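Local structure of ferredoxin CarAc (Pseudomonas resinovorans, 7BUH) at residues 12-15 / 16-20. The protein carries electrons through its Rieske [2Fe-2S] cluster from the reductase CarAd to the terminal oxygenase CarAa during the dioxygenation of carbazole. Numbering follows the deposited sequence.
Sequences SDMQ and PGTIR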
loop_
_atom_site.group_PDB
_atom_site.type_symbol
_atom_site.label_atom_id
_atom_site.label_comp_id
_atom_site.label_asym_id
_atom_site.label_seq_id
_atom_site.Cartn_x
_atom_site.Cartn_y
_atom_site.Cartn_z
ATOM N N SER A 12 -9.524 -13.685 -5.407
ATOM C CA SER A 12 -9.448 -15.024 -4.755
ATOM C C SER A 12 -7.987 -15.510 -4.597
ATOM O O SER A 12 -7.747 -16.464 -3.822
ATOM C CB SER A 12 -10.312 -15.979 -5.506
ATOM O OG SER A 12 -9.912 -16.066 -6.858
ATOM N N ASP A 13 -7.043 -14.864 -5.286
ATOM C CA ASP A 13 -5.578 -15.131 -5.220
ATOM C C ASP A 13 -4.990 -14.552 -3.933
ATOM O O ASP A 13 -3.858 -14.896 -3.613
ATOM C CB ASP A 13 -4.826 -14.464 -6.380
ATOM C CG ASP A 13 -4.971 -15.168 -7.717
ATOM O OD1 ASP A 13 -5.269 -16.367 -7.688
ATOM O OD2 ASP A 13 -4.761 -14.493 -8.785
ATOM N N MET A 14 -5.710 -13.681 -3.230
ATOM C CA MET A 14 -5.225 -13.123 -1.940
ATOM C C MET A 14 -6.031 -13.716 -0.789
ATOM O O MET A 14 -7.258 -13.512 -0.724
ATOM C CB MET A 14 -5.320 -11.597 -1.938
ATOM C CG MET A 14 -4.344 -10.947 -2.900
ATOM S SD MET A 14 -4.249 -9.145 -2.630
ATOM C CE MET A 14 -3.412 -9.040 -1.045
ATOM N N GLN A 15 -5.351 -14.445 0.090
ATOM C CA GLN A 15 -5.968 -14.924 1.340
ATOM C C GLN A 15 -6.096 -13.701 2.233
ATOM O O GLN A 15 -5.267 -12.805 2.147
ATOM C CB GLN A 15 -5.126 -16.009 2.026
ATOM C CG GLN A 15 -5.110 -17.349 1.300
ATOM C CD GLN A 15 -6.495 -17.945 1.319
ATOM O OE1 GLN A 15 -7.034 -18.274 2.375
ATOM N NE2 GLN A 15 -7.100 -18.026 0.152
ATOM N N PRO A 16 -7.074 -13.682 3.156
ATOM C CA PRO A 16 -7.137 -12.635 4.168
ATOM C C PRO A 16 -5.818 -12.597 4.966
ATOM O O PRO A 16 -5.205 -13.648 5.258
ATOM C CB PRO A 16 -8.371 -12.999 5.010
ATOM C CG PRO A 16 -9.161 -13.956 4.115
ATOM C CD PRO A 16 -8.137 -14.691 3.291
ATOM N N GLY A 17 -5.371 -11.389 5.303
ATOM C CA GLY A 17 -4.135 -11.208 6.065
ATOM C C GLY A 17 -2.897 -11.352 5.202
ATOM O O GLY A 17 -1.818 -11.580 5.785
ATOM N N THR A 18 -2.988 -11.117 3.889
ATOM C CA THR A 18 -1.819 -11.195 2.969
ATOM C C THR A 18 -1.573 -9.842 2.303
ATOM O O THR A 18 -2.484 -9.012 2.273
ATOM C CB THR A 18 -1.937 -12.277 1.893
ATOM O OG1 THR A 18 -3.081 -12.067 1.067
ATOM C CG2 THR A 18 -1.966 -13.671 2.495
ATOM N N ILE A 19 -0.362 -9.660 1.786
ATOM C CA ILE A 19 0.077 -8.394 1.123
ATOM C C ILE A 19 0.665 -8.782 -0.220
ATOM O O ILE A 19 1.364 -9.806 -0.268
ATOM C CB ILE A 19 1.097 -7.602 1.970
ATOM C CG1 ILE A 19 0.753 -7.573 3.467
ATOM C CG2 ILE A 19 1.290 -6.185 1.447
ATOM C CD1 ILE A 19 1.697 -8.327 4.332
ATOM N N ARG A 20 0.439 -7.973 -1.237
ATOM C CA ARG A 20 1.081 -8.078 -2.571
ATOM C C ARG A 20 1.780 -6.761 -2.852
ATOM O O ARG A 20 1.145 -5.695 -2.701
ATOM C CB ARG A 20 0.074 -8.298 -3.700
ATOM C CG ARG A 20 -0.452 -9.719 -3.831
ATOM C CD ARG A 20 0.347 -10.534 -4.842
ATOM N NE ARG A 20 -0.453 -11.589 -5.469
ATOM C CZ ARG A 20 -0.967 -12.628 -4.819
ATOM N NH1 ARG A 20 -1.650 -13.545 -5.470
ATOM N NH2 ARG A 20 -0.788 -12.771 -3.522
HETATM O O HOH W 1 -1.431 -13.943 -8.037
#
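The side chains of Met14 and Arg20 lie alongside one another, running in opposite senses, in a worked example of how a short connection folds back on the strand it leads into. The methionine side chain can be followed atom by atom: Met14 CB lies 3.8 Å from Thr18 OG1. Met14 CG then comes over one face of the Arg20 guanidinium, displaced toward the rim, with Arg20 NH2 4.0 Å away. Met14 SD reaches the aliphatic part of the same arginine, 4.0 Å from Arg20 CG. A bend at the last torsion (chi3 70°) finally swings the methyl Met14 CE back to the main chain, 3.4 Å from Thr18 O. This largely buried side chain also packs on Cys9 of strand 5-10.

The reversal is a type II beta turn from Gln15 to Thr18, with Gly17 supplying the positive phi at its third position. Gly17 and Thr18 together face Arg34 in a G1 beta bulge, and the chain runs on into strand 18-24, at the edge of the six-stranded antiparallel sheet of this Rieske domain. A chi1 of 60° tucks the Thr18 hydroxyl back over its own main chain, and from there Thr18 OG1 donates a short hydrogen bond of 2.5 Å across the turn to Gln15 O, approaching in the carbonyl plane.

Further along the strand, Arg20 NH1 donates to Asp13 O at 3.2 Å. This bond is bent (141° at the hydrogen), and the donor sits well above the carbonyl plane. With an alanine in place of Arg20, Asp13 O would probably be left without this donor and Met14 CG and SD without the chain they pack against. Carboxylate and guanidinium do not touch directly; a water accepts from Arg20 NH1 at 2.6 Å and gives a weak bond of 3.5 Å to Asp13 OD2.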